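Gentamicin resistance protein (Enterococcus gallinarum, PDB 3TDV) probably confers gentamicin resistance as an aminoglycoside 2'-phosphotransferase, transferring a phosphoryl group to the antibiotic with GTP preferred over ATP as donor. Local coordinates at residues V70-P75 / A121-E126; V107-A112 / T204-R209; D114-Q119 / T211-I216. All coordinates share one frame; numbering follows the deposited sequence.

How the interactions relate
All three contacts use helix 110-129, read from its start to its far half as interaction 2, interaction 3 and interaction 1. The centres of interactions 1 and 2 lie 18 Å apart, and that of interaction 3 is 9 Å from each. Backbone bonds join them: Asn73 N and O probably pair with Thr214 O and Ile216 N, linking interaction 1 to interaction 3, and Asn205 N probably pairs with Pro212 O at 2.8 Å, linking interaction 2 to interaction 3. The bound GDP is about 9 Å from the side chain of Thr204, about 11 Å from Leu213 and about 12 Å from Val72. The contacts lie near the nucleotide site, not in it.

Interaction 1. Residues V70-P75 / A121-E126; sequences VKVNIP and AEFMNE
Glu126 and the backbone of Lys71 make the polar part of this contact. Lys71 N donates to Glu126 OE2 over 3.1 Å, with a fairly straight N-H...O angle of 160°. The donor comes from above the carboxylate plane, 48° out of it. A water provides a second link. It accepts from Val72 N at 3.0 Å and donates to the same Glu126 OE2 at 2.6 Å. One carboxylate oxygen thus takes two bonds and serves two successive backbone amides of the loop. The amine of Lys71 plays no part in this: NZ stays 6.7 Å from Glu126 OE1.

The apolar part is built on Phe123. Its CG is anti to the backbone N (chi1 176°), which carries the ring out to the loop. Val70 CG1 meets the ring edge, near its plane, 3.7 Å from CD1. Val72 CG2 approaches the same Phe123 CD1 obliquely at 3.8 Å. The bridging water also sits at the ring edge, in plane. The Phe123 side chain also touches Ile216 and Phe219.

The loop follows helix 50-66 and leads to strand 77-82 of the five-stranded sheet. Its packing on helix 110-129 probably corresponds to that of the alphaC-beta4 loop on helix alphaE, as in protein kinases, where the N-terminal lobe joins the helical lobe.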
ATOM      1  N   VAL A  70     -10.938   1.818  13.948  1.00 25.60           N
ATOM      2  CA  VAL A  70      -9.750   0.992  13.746  1.00 25.93           C
ATOM      3  C   VAL A  70      -8.962   0.935  15.056  1.00 29.34           C
ATOM      4  O   VAL A  70      -8.677   1.979  15.656  1.00 21.40           O
ATOM      5  CB  VAL A  70      -8.822   1.587  12.660  1.00 30.31           C
ATOM      6  CG1 VAL A  70      -7.455   0.907  12.700  1.00 25.17           C
ATOM      7  CG2 VAL A  70      -9.452   1.483  11.271  1.00 29.95           C
ATOM      8  N   LYS A  71      -8.600  -0.282  15.464  1.00 29.55           N
ATOM      9  CA  LYS A  71      -7.999  -0.559  16.764  1.00 29.11           C
ATOM     10  C   LYS A  71      -6.518  -0.180  16.844  1.00 25.11           C
ATOM     11  O   LYS A  71      -6.089   0.442  17.824  1.00 22.36           O
ATOM     12  CB  LYS A  71      -8.195  -2.050  17.129  1.00 28.76           C
ATOM     13  CG  LYS A  71      -8.315  -2.349  18.639  1.00 37.51           C
ATOM     14  CD  LYS A  71      -8.495  -3.873  18.894  1.00 48.94           C
ATOM     15  CE  LYS A  71      -8.258  -4.291  20.367  1.00 49.62           C
ATOM     16  NZ  LYS A  71      -9.500  -4.290  21.205  1.00 41.87           N
ATOM     17  N   VAL A  72      -5.727  -0.557  15.839  1.00 19.71           N
ATOM     18  CA  VAL A  72      -4.322  -0.126  15.836  1.00 27.36           C
ATOM     19  C   VAL A  72      -4.197   1.394  15.643  1.00 27.96           C
ATOM     20  O   VAL A  72      -5.183   2.066  15.308  1.00 23.67           O
ATOM     21  CB  VAL A  72      -3.494  -0.820  14.749  1.00 25.88           C
ATOM     22  CG1 VAL A  72      -3.448  -2.331  14.980  1.00 21.56           C
ATOM     23  CG2 VAL A  72      -4.023  -0.458  13.355  1.00 24.35           C
ATOM     24  N   ASN A  73      -2.994   1.932  15.866  1.00 25.05           N
ATOM     25  CA  ASN A  73      -2.733   3.345  15.592  1.00 22.39           C
ATOM     26  C   ASN A  73      -2.584   3.630  14.109  1.00 22.72           C
ATOM     27  O   ASN A  73      -1.931   2.869  13.380  1.00 19.95           O
ATOM     28  CB  ASN A  73      -1.450   3.824  16.277  1.00 23.85           C
ATOM     29  CG  ASN A  73      -1.598   3.960  17.783  1.00 34.39           C
ATOM     30  OD1 ASN A  73      -2.684   4.269  18.305  1.00 27.88           O
ATOM     31  ND2 ASN A  73      -0.496   3.739  18.492  1.00 34.22           N
ATOM     32  N   ILE A  74      -3.159   4.750  13.680  1.00 24.77           N
ATOM     33  CA  ILE A  74      -2.988   5.264  12.320  1.00 18.43           C
ATOM     34  C   ILE A  74      -2.586   6.751  12.405  1.00 20.38           C
ATOM     35  O   ILE A  74      -2.791   7.385  13.445  1.00 23.01           O
ATOM     36  CB  ILE A  74      -4.292   5.085  11.524  1.00 22.30           C
ATOM     37  CG1 ILE A  74      -5.417   5.906  12.163  1.00 19.65           C
ATOM     38  CG2 ILE A  74      -4.684   3.599  11.488  1.00 21.91           C
ATOM     39  CD1 ILE A  74      -6.706   5.892  11.364  1.00 19.09           C
ATOM     40  N   PRO A  75      -2.004   7.318  11.326  1.00 19.07           N
ATOM     41  CA  PRO A  75      -1.582   8.721  11.430  1.00 16.83           C
ATOM     42  C   PRO A  75      -2.746   9.617  11.814  1.00 19.71           C
ATOM     43  O   PRO A  75      -3.861   9.448  11.305  1.00 18.51           O
ATOM     44  CB  PRO A  75      -1.123   9.050  10.009  1.00 17.97           C
ATOM     45  CG  PRO A  75      -0.672   7.762   9.468  1.00 18.26           C
ATOM     46  CD  PRO A  75      -1.616   6.727  10.033  1.00 13.18           C
ATOM     47  N   ALA A 121      -5.797  -9.226  10.321  1.00 22.08           N
ATOM     48  CA  ALA A 121      -7.103  -9.711   9.906  1.00 18.74           C
ATOM     49  C   ALA A 121      -8.227  -8.849  10.467  1.00 19.15           C
ATOM     50  O   ALA A 121      -9.191  -8.558   9.765  1.00 24.69           O
ATOM     51  CB  ALA A 121      -7.288 -11.176  10.319  1.00 22.19           C
ATOM     52  N   GLU A 122      -8.124  -8.453  11.735  1.00 24.45           N
ATOM     53  CA  GLU A 122      -9.144  -7.582  12.315  1.00 22.77           C
ATOM     54  C   GLU A 122      -9.055  -6.174  11.728  1.00 20.20           C
ATOM     55  O   GLU A 122     -10.086  -5.512  11.532  1.00 22.45           O
ATOM     56  CB  GLU A 122      -9.013  -7.516  13.835  1.00 26.57           C
ATOM     57  CG  GLU A 122      -9.286  -8.825  14.539  1.00 30.17           C
ATOM     58  CD  GLU A 122      -9.052  -8.706  16.037  1.00 37.79           C
ATOM     59  OE1 GLU A 122     -10.034  -8.451  16.784  1.00 37.72           O
ATOM     60  OE2 GLU A 122      -7.875  -8.845  16.452  1.00 34.58           O
ATOM     61  N   PHE A 123      -7.835  -5.718  11.445  1.00 16.89           N
ATOM     62  CA  PHE A 123      -7.656  -4.436  10.749  1.00 23.56           C
ATOM     63  C   PHE A 123      -8.403  -4.414   9.412  1.00 24.04           C
ATOM     64  O   PHE A 123      -9.254  -3.539   9.183  1.00 21.89           O
ATOM     65  CB  PHE A 123      -6.172  -4.116  10.527  1.00 22.49           C
ATOM     66  CG  PHE A 123      -5.932  -2.853   9.717  1.00 31.55           C
ATOM     67  CD1 PHE A 123      -6.004  -1.595  10.318  1.00 22.45           C
ATOM     68  CD2 PHE A 123      -5.624  -2.926   8.358  1.00 18.69           C
ATOM     69  CE1 PHE A 123      -5.782  -0.438   9.577  1.00 22.93           C
ATOM     70  CE2 PHE A 123      -5.399  -1.782   7.619  1.00 25.21           C
ATOM     71  CZ  PHE A 123      -5.483  -0.533   8.223  1.00 24.35           C
ATOM     72  N   MET A 124      -8.086  -5.369   8.528  1.00 25.54           N
ATOM     73  CA  MET A 124      -8.767  -5.453   7.232  1.00 21.99           C
ATOM     74  C   MET A 124     -10.282  -5.657   7.420  1.00 21.66           C
ATOM     75  O   MET A 124     -11.092  -5.062   6.714  1.00 21.33           O
ATOM     76  CB  MET A 124      -8.166  -6.561   6.359  1.00 22.84           C
ATOM     77  CG  MET A 124      -6.651  -6.446   6.135  1.00 19.98           C
ATOM     78  SD  MET A 124      -5.920  -7.957   5.434  1.00 31.02           S
ATOM     79  CE  MET A 124      -6.905  -8.218   3.983  1.00 29.15           C
ATOM     80  N   ASN A 125     -10.672  -6.475   8.394  1.00 26.33           N
ATOM     81  CA  ASN A 125     -12.093  -6.611   8.709  1.00 24.94           C
ATOM     82  C   ASN A 125     -12.719  -5.253   9.002  1.00 22.87           C
ATOM     83  O   ASN A 125     -13.852  -4.987   8.608  1.00 20.62           O
ATOM     84  CB  ASN A 125     -12.301  -7.510   9.925  1.00 19.44           C
ATOM     85  CG  ASN A 125     -12.378  -8.974   9.572  1.00 28.54           C
ATOM     86  OD1 ASN A 125     -12.364  -9.357   8.390  1.00 25.33           O
ATOM     87  ND2 ASN A 125     -12.466  -9.818  10.611  1.00 27.55           N
ATOM     88  N   GLU A 126     -11.981  -4.426   9.744  1.00 19.93           N
ATOM     89  CA  GLU A 126     -12.451  -3.103  10.152  1.00 20.85           C
ATOM     90  C   GLU A 126     -12.641  -2.187   8.922  1.00 24.85           C
ATOM     91  O   GLU A 126     -13.648  -1.479   8.813  1.00 23.26           O
ATOM     92  CB  GLU A 126     -11.492  -2.502  11.201  1.00 27.86           C
ATOM     93  CG  GLU A 126     -11.934  -2.741  12.662  1.00 24.00           C
ATOM     94  CD  GLU A 126     -10.782  -2.904  13.668  1.00 30.60           C
ATOM     95  OE1 GLU A 126     -10.972  -3.613  14.693  1.00 41.14           O
ATOM     96  OE2 GLU A 126      -9.692  -2.336  13.468  1.00 25.55           O
TER
HETATM   97  O   HOH W   1      -7.119  -2.426  13.941  1.00 19.81           O

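Interaction 2. Residues V107-A112 / T204-R209; sequences VFPDDA and TNLNSR
Leu206 is the bump of this contact, and Phe108, Pro109 and Ala112 form the hollow that takes it. The methyl CD2 does the touching. It lies 3.6 Å from Phe108 CE1, approaching the ring obliquely, while the two side chains run past each other in opposite directions. The same Leu206 CD2 is 4.0 Å from Pro109 CG, and the two side chains cross at about a right angle. Ala112 CB is a looser neighbour, 4.3 Å from Leu206 CD2. Thr204 CB lies 4.1 Å from Phe108 CE1, oblique to the ring, and the two side chains come from opposite directions. No hydrogen bond crosses between the segments.

The bump is presented by a type I turn from Asn205 to Ser208. Asn207 N donates to Asn205 OD1 over 2.9 Å, an Asx turn within the same loop. The donor stands above the side-chain carbonyl plane.

Pro109 is the N-cap of helix 110-129, and Phe108 just before it also lies on Lys113 and Leu116 of that helix. Thr204 ends strand 202-204, the middle strand of a three-stranded sheet, and its OG1 bonds to Gln98 O. The turn then links this strand to strand 213-216, resting against the helix start.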
ATOM      1  N   VAL A 107      12.496 -12.974   9.466  1.00 47.24           N
ATOM      2  CA  VAL A 107      13.040 -13.228  10.797  1.00 47.21           C
ATOM      3  C   VAL A 107      12.183 -12.595  11.892  1.00 42.08           C
ATOM      4  O   VAL A 107      12.695 -12.119  12.910  1.00 43.77           O
ATOM      5  CB  VAL A 107      14.486 -12.714  10.929  1.00 51.15           C
ATOM      6  CG1 VAL A 107      15.227 -13.481  12.028  1.00 53.84           C
ATOM      7  CG2 VAL A 107      15.216 -12.850   9.596  1.00 55.93           C
ATOM      8  N   PHE A 108      10.874 -12.585  11.680  1.00 47.72           N
ATOM      9  CA  PHE A 108       9.948 -12.153  12.716  1.00 41.40           C
ATOM     10  C   PHE A 108       9.549 -13.369  13.539  1.00 44.99           C
ATOM     11  O   PHE A 108       9.130 -14.393  12.992  1.00 49.67           O
ATOM     12  CB  PHE A 108       8.718 -11.495  12.093  1.00 41.78           C
ATOM     13  CG  PHE A 108       7.929 -10.648  13.057  1.00 42.25           C
ATOM     14  CD1 PHE A 108       8.441  -9.438  13.520  1.00 34.55           C
ATOM     15  CD2 PHE A 108       6.671 -11.047  13.483  1.00 37.04           C
ATOM     16  CE1 PHE A 108       7.714  -8.653  14.401  1.00 29.95           C
ATOM     17  CE2 PHE A 108       5.940 -10.267  14.362  1.00 33.83           C
ATOM     18  CZ  PHE A 108       6.459  -9.068  14.819  1.00 32.08           C
ATOM     19  N   PRO A 109       9.694 -13.267  14.863  1.00 47.05           N
ATOM     20  CA  PRO A 109       9.431 -14.384  15.782  1.00 43.02           C
ATOM     21  C   PRO A 109       8.108 -15.081  15.482  1.00 45.88           C
ATOM     22  O   PRO A 109       7.070 -14.407  15.395  1.00 44.53           O
ATOM     23  CB  PRO A 109       9.380 -13.703  17.153  1.00 44.62           C
ATOM     24  CG  PRO A 109      10.279 -12.500  16.993  1.00 46.84           C
ATOM     25  CD  PRO A 109      10.099 -12.035  15.565  1.00 39.95           C
ATOM     26  N   ASP A 110       8.160 -16.408  15.343  1.00 43.80           N
ATOM     27  CA  ASP A 110       7.025 -17.240  14.923  1.00 43.19           C
ATOM     28  C   ASP A 110       5.733 -17.013  15.710  1.00 42.38           C
ATOM     29  O   ASP A 110       4.639 -16.954  15.138  1.00 37.38           O
ATOM     30  CB  ASP A 110       7.410 -18.727  15.028  1.00 40.92           C
ATOM     31  CG  ASP A 110       8.094 -19.251  13.773  1.00 48.64           C
ATOM     32  OD1 ASP A 110       8.080 -20.488  13.569  1.00 45.46           O
ATOM     33  OD2 ASP A 110       8.650 -18.438  12.992  1.00 49.15           O
ATOM     34  N   ASP A 111       5.865 -16.918  17.029  1.00 51.11           N
ATOM     35  CA  ASP A 111       4.712 -16.721  17.914  1.00 48.62           C
ATOM     36  C   ASP A 111       4.107 -15.324  17.739  1.00 46.31           C
ATOM     37  O   ASP A 111       2.883 -15.163  17.775  1.00 45.22           O
ATOM     38  CB  ASP A 111       5.114 -16.966  19.375  1.00 53.55           C
ATOM     39  CG  ASP A 111       6.632 -16.929  19.580  1.00 60.90           C
ATOM     40  OD1 ASP A 111       7.370 -16.883  18.564  1.00 58.59           O
ATOM     41  OD2 ASP A 111       7.085 -16.957  20.752  1.00 55.89           O
ATOM     42  N   ALA A 112       4.963 -14.321  17.554  1.00 38.31           N
ATOM     43  CA  ALA A 112       4.494 -12.976  17.250  1.00 38.51           C
ATOM     44  C   ALA A 112       3.847 -12.958  15.859  1.00 37.48           C
ATOM     45  O   ALA A 112       2.806 -12.322  15.647  1.00 28.76           O
ATOM     46  CB  ALA A 112       5.642 -11.990  17.318  1.00 35.54           C
ATOM     47  N   THR A 204       5.816  -2.330  14.260  1.00 24.75           N
ATOM     48  CA  THR A 204       5.757  -3.512  15.132  1.00 21.31           C
ATOM     49  C   THR A 204       6.484  -3.314  16.471  1.00 30.31           C
ATOM     50  O   THR A 204       7.280  -2.381  16.628  1.00 25.99           O
ATOM     51  CB  THR A 204       6.332  -4.747  14.416  1.00 28.50           C
ATOM     52  OG1 THR A 204       7.582  -4.403  13.798  1.00 32.74           O
ATOM     53  CG2 THR A 204       5.375  -5.247  13.336  1.00 29.86           C
ATOM     54  N   ASN A 205       6.212  -4.215  17.417  1.00 28.58           N
ATOM     55  CA  ASN A 205       6.736  -4.134  18.779  1.00 26.91           C
ATOM     56  C   ASN A 205       6.819  -5.505  19.461  1.00 32.33           C
ATOM     57  O   ASN A 205       5.794  -6.118  19.777  1.00 32.78           O
ATOM     58  CB  ASN A 205       5.852  -3.220  19.623  1.00 34.53           C
ATOM     59  CG  ASN A 205       6.352  -3.076  21.053  1.00 40.54           C
ATOM     60  OD1 ASN A 205       7.502  -3.432  21.376  1.00 37.20           O
ATOM     61  ND2 ASN A 205       5.491  -2.543  21.923  1.00 32.33           N
ATOM     62  N   LEU A 206       8.039  -5.976  19.703  1.00 33.86           N
ATOM     63  CA  LEU A 206       8.259  -7.283  20.334  1.00 39.80           C
ATOM     64  C   LEU A 206       8.130  -7.285  21.874  1.00 38.75           C
ATOM     65  O   LEU A 206       8.320  -8.317  22.517  1.00 36.43           O
ATOM     66  CB  LEU A 206       9.613  -7.845  19.891  1.00 35.14           C
ATOM     67  CG  LEU A 206       9.690  -7.930  18.362  1.00 34.74           C
ATOM     68  CD1 LEU A 206      11.099  -8.248  17.862  1.00 37.77           C
ATOM     69  CD2 LEU A 206       8.676  -8.945  17.851  1.00 34.41           C
ATOM     70  N   ASN A 207       7.810  -6.132  22.456  1.00 38.17           N
ATOM     71  CA  ASN A 207       7.538  -6.059  23.894  1.00 42.84           C
ATOM     72  C   ASN A 207       6.052  -6.194  24.157  1.00 45.64           C
ATOM     73  O   ASN A 207       5.605  -6.135  25.315  1.00 38.44           O
ATOM     74  CB  ASN A 207       8.079  -4.768  24.522  1.00 34.45           C
ATOM     75  CG  ASN A 207       9.581  -4.664  24.416  1.00 38.42           C
ATOM     76  OD1 ASN A 207      10.299  -5.646  24.627  1.00 41.91           O
ATOM     77  ND2 ASN A 207      10.070  -3.477  24.071  1.00 33.53           N
ATOM     78  N   SER A 208       5.290  -6.364  23.074  1.00 40.77           N
ATOM     79  CA  SER A 208       3.881  -6.697  23.203  1.00 40.55           C
ATOM     80  C   SER A 208       3.626  -8.111  22.685  1.00 40.56           C
ATOM     81  O   SER A 208       3.722  -8.378  21.478  1.00 34.50           O
ATOM     82  CB  SER A 208       3.004  -5.694  22.466  1.00 36.77           C
ATOM     83  OG  SER A 208       1.635  -6.026  22.649  1.00 35.34           O
ATOM     84  N   ARG A 209       3.312  -9.027  23.591  1.00 32.34           N
ATOM     85  CA  ARG A 209       3.045 -10.397  23.168  1.00 38.00           C
ATOM     86  C   ARG A 209       1.641 -10.501  22.565  1.00 32.19           C
ATOM     87  O   ARG A 209       1.434 -11.175  21.555  1.00 26.65           O
ATOM     88  CB  ARG A 209       3.254 -11.360  24.340  1.00 44.74           C
ATOM     89  CG  ARG A 209       2.269 -12.500  24.415  1.00 43.31           C
ATOM     90  CD  ARG A 209       2.628 -13.457  25.534  1.00 45.06           C
ATOM     91  NE  ARG A 209       2.580 -14.831  25.044  1.00 57.32           N
ATOM     92  CZ  ARG A 209       3.633 -15.482  24.557  1.00 63.56           C
ATOM     93  NH1 ARG A 209       4.826 -14.888  24.517  1.00 60.38           N
ATOM     94  NH2 ARG A 209       3.494 -16.729  24.120  1.00 59.16           N
TER

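Interaction 3. Residues D114-Q119 / T211-I216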
ATOM      1  N   ASP A 114       2.078 -15.177  14.312  1.00 32.07           N
ATOM      2  CA  ASP A 114       0.678 -15.589  14.375  1.00 31.92           C
ATOM      3  C   ASP A 114      -0.215 -14.516  14.996  1.00 23.72           C
ATOM      4  O   ASP A 114      -1.353 -14.308  14.566  1.00 20.57           O
ATOM      5  CB  ASP A 114       0.498 -16.914  15.135  1.00 28.59           C
ATOM      6  CG  ASP A 114      -0.921 -17.077  15.665  1.00 30.47           C
ATOM      7  OD1 ASP A 114      -1.824 -17.484  14.891  1.00 25.79           O
ATOM      8  OD2 ASP A 114      -1.146 -16.748  16.852  1.00 34.72           O
ATOM      9  N   ARG A 115       0.292 -13.851  16.026  1.00 30.83           N
ATOM     10  CA  ARG A 115      -0.434 -12.741  16.624  1.00 26.76           C
ATOM     11  C   ARG A 115      -0.604 -11.621  15.578  1.00 25.92           C
ATOM     12  O   ARG A 115      -1.671 -11.011  15.464  1.00 27.20           O
ATOM     13  CB  ARG A 115       0.309 -12.228  17.860  1.00 34.57           C
ATOM     14  CG  ARG A 115      -0.563 -12.070  19.091  1.00 39.78           C
ATOM     15  CD  ARG A 115      -2.039 -12.214  18.735  1.00 48.81           C
ATOM     16  NE  ARG A 115      -2.770 -10.945  18.790  1.00 48.59           N
ATOM     17  CZ  ARG A 115      -3.948 -10.792  19.393  1.00 51.19           C
ATOM     18  NH1 ARG A 115      -4.527 -11.829  19.992  1.00 55.71           N
ATOM     19  NH2 ARG A 115      -4.551  -9.606  19.401  1.00 53.70           N
ATOM     20  N   LEU A 116       0.442 -11.363  14.803  1.00 24.21           N
ATOM     21  CA  LEU A 116       0.386 -10.327  13.760  1.00 26.78           C
ATOM     22  C   LEU A 116      -0.729 -10.606  12.748  1.00 27.60           C
ATOM     23  O   LEU A 116      -1.512  -9.718  12.419  1.00 24.81           O
ATOM     24  CB  LEU A 116       1.740 -10.228  13.043  1.00 23.55           C
ATOM     25  CG  LEU A 116       2.056  -9.057  12.113  1.00 32.55           C
ATOM     26  CD1 LEU A 116       1.580  -7.726  12.683  1.00 30.53           C
ATOM     27  CD2 LEU A 116       3.550  -9.010  11.868  1.00 36.86           C
ATOM     28  N   ALA A 117      -0.802 -11.849  12.270  1.00 26.25           N
ATOM     29  CA  ALA A 117      -1.769 -12.215  11.246  1.00 27.15           C
ATOM     30  C   ALA A 117      -3.176 -11.869  11.695  1.00 25.34           C
ATOM     31  O   ALA A 117      -4.027 -11.432  10.895  1.00 26.30           O
ATOM     32  CB  ALA A 117      -1.671 -13.722  10.922  1.00 24.22           C
ATOM     33  N   LEU A 118      -3.423 -12.070  12.981  1.00 19.36           N
ATOM     34  CA  LEU A 118      -4.776 -11.960  13.514  1.00 24.33           C
ATOM     35  C   LEU A 118      -5.145 -10.488  13.659  1.00 22.85           C
ATOM     36  O   LEU A 118      -6.287 -10.098  13.391  1.00 22.76           O
ATOM     37  CB  LEU A 118      -4.900 -12.710  14.857  1.00 21.81           C
ATOM     38  CG  LEU A 118      -6.198 -12.420  15.610  1.00 21.68           C
ATOM     39  CD1 LEU A 118      -7.390 -12.946  14.805  1.00 18.30           C
ATOM     40  CD2 LEU A 118      -6.182 -13.025  17.007  1.00 32.63           C
ATOM     41  N   GLN A 119      -4.172  -9.677  14.079  1.00 21.29           N
ATOM     42  CA  GLN A 119      -4.352  -8.235  14.142  1.00 26.13           C
ATOM     43  C   GLN A 119      -4.577  -7.647  12.745  1.00 24.69           C
ATOM     44  O   GLN A 119      -5.430  -6.764  12.546  1.00 25.45           O
ATOM     45  CB  GLN A 119      -3.109  -7.578  14.751  1.00 24.46           C
ATOM     46  CG  GLN A 119      -3.018  -7.643  16.243  1.00 22.82           C
ATOM     47  CD  GLN A 119      -1.807  -6.884  16.756  1.00 27.00           C
ATOM     48  OE1 GLN A 119      -0.667  -7.360  16.649  1.00 23.84           O
ATOM     49  NE2 GLN A 119      -2.043  -5.676  17.289  1.00 21.29           N
ATOM     50  N   THR A 211      -0.128  -7.839  21.271  1.00 36.70           N
ATOM     51  CA  THR A 211      -0.338  -6.899  20.166  1.00 32.10           C
ATOM     52  C   THR A 211       0.963  -6.391  19.556  1.00 28.64           C
ATOM     53  O   THR A 211       1.308  -5.219  19.705  1.00 29.95           O
ATOM     54  CB  THR A 211      -1.204  -5.708  20.623  1.00 37.85           C
ATOM     55  OG1 THR A 211      -0.911  -5.393  21.999  1.00 37.04           O
ATOM     56  CG2 THR A 211      -2.689  -6.059  20.505  1.00 37.72           C
ATOM     57  N   PRO A 212       1.688  -7.277  18.850  1.00 24.85           N
ATOM     58  CA  PRO A 212       2.963  -6.885  18.250  1.00 28.26           C
ATOM     59  C   PRO A 212       2.794  -5.942  17.043  1.00 28.29           C
ATOM     60  O   PRO A 212       3.791  -5.372  16.597  1.00 26.06           O
ATOM     61  CB  PRO A 212       3.579  -8.219  17.832  1.00 24.15           C
ATOM     62  CG  PRO A 212       2.426  -9.087  17.570  1.00 27.14           C
ATOM     63  CD  PRO A 212       1.395  -8.699  18.612  1.00 28.59           C
ATOM     64  N   LEU A 213       1.569  -5.781  16.533  1.00 26.69           N
ATOM     65  CA  LEU A 213       1.292  -4.725  15.549  1.00 26.96           C
ATOM     66  C   LEU A 213       0.829  -3.423  16.234  1.00 26.08           C
ATOM     67  O   LEU A 213      -0.287  -3.337  16.769  1.00 25.19           O
ATOM     68  CB  LEU A 213       0.256  -5.160  14.495  1.00 23.15           C
ATOM     69  CG  LEU A 213       0.043  -4.134  13.362  1.00 23.55           C
ATOM     70  CD1 LEU A 213       1.257  -4.093  12.418  1.00 18.56           C
ATOM     71  CD2 LEU A 213      -1.250  -4.377  12.583  1.00 18.65           C
ATOM     72  N   THR A 214       1.691  -2.412  16.193  1.00 24.78           N
ATOM     73  CA  THR A 214       1.430  -1.134  16.843  1.00 22.90           C
ATOM     74  C   THR A 214       0.602  -0.187  15.944  1.00 30.54           C
ATOM     75  O   THR A 214      -0.323   0.509  16.412  1.00 22.98           O
ATOM     76  CB  THR A 214       2.756  -0.428  17.188  1.00 27.13           C
ATOM     77  OG1 THR A 214       3.716  -1.389  17.656  1.00 27.72           O
ATOM     78  CG2 THR A 214       2.516   0.645  18.249  1.00 33.93           C
ATOM     79  N   GLY A 215       0.939  -0.145  14.656  1.00 22.50           N
ATOM     80  CA  GLY A 215       0.138   0.631  13.743  1.00 22.18           C
ATOM     81  C   GLY A 215       0.396   0.413  12.273  1.00 21.45           C
ATOM     82  O   GLY A 215       1.198  -0.456  11.848  1.00 17.40           O
ATOM     83  N   ILE A 216      -0.308   1.232  11.493  1.00 22.28           N
ATOM     84  CA  ILE A 216      -0.237   1.197  10.047  1.00 17.91           C
ATOM     85  C   ILE A 216      -0.294   2.626   9.488  1.00 17.45           C
ATOM     86  O   ILE A 216      -1.090   3.468   9.942  1.00 16.01           O
ATOM     87  CB  ILE A 216      -1.367   0.332   9.494  1.00 18.92           C
ATOM     88  CG1 ILE A 216      -1.150  -1.120   9.947  1.00 19.21           C
ATOM     89  CG2 ILE A 216      -1.398   0.422   7.971  1.00 18.72           C
ATOM     90  CD1 ILE A 216      -2.314  -2.017   9.662  1.00 22.50           C
TER
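Gln119 and Leu213 meet through a pair of hydrogen bonds between the side-chain amide and the backbone N-H and C=O of one residue. The pair fixes helix 110-129 to strand 213-216 in the helical lobe of this kinase-like fold. Leu213 N donates to Gln119 OE1 over 2.7 Å, tilted 22° from the amide carbonyl plane. Gln119 NE2 returns a bond to Leu213 O at 3.0 Å, in the plane of the backbone carbonyl and on a lone pair. That second bond is bent, with an N-H...O angle of 131°. Two bonds hold the amide against rotation and give OE1 and NE2 each a partner in a buried place. The Gln119 chain is extended beyond CG (chi2 -176°), which brings the amide to the backbone of Leu213.

Thr211 and Pro212 lie over the same side of the amide. Thr211 CG2 touches NE2 of Gln119 at 3.3 Å, the side chains crossing at about a right angle. Pro212 CD lies 3.1 Å from Gln119 OE1. Arg115 CB rests on Pro212 CD at 3.8 Å, and these side chains also cross nearly at right angles. Farther out, the Arg115 chain runs beside Thr211 in the same direction. One face of its guanidinium is partly covered by Leu118 CD2.

The strand is an edge strand of the small three-stranded sheet. A classic beta bulge lies at Thr214 and Gly215, opposite Leu203. The chain continues to Asp218, a magnesium ligand.

On the other side of the amide plane from Thr211 and Pro212, Leu116 and Leu213 cross at about a right angle. Leu116 CD1 presses unusually close to Leu213 CB, at 3.4 Å.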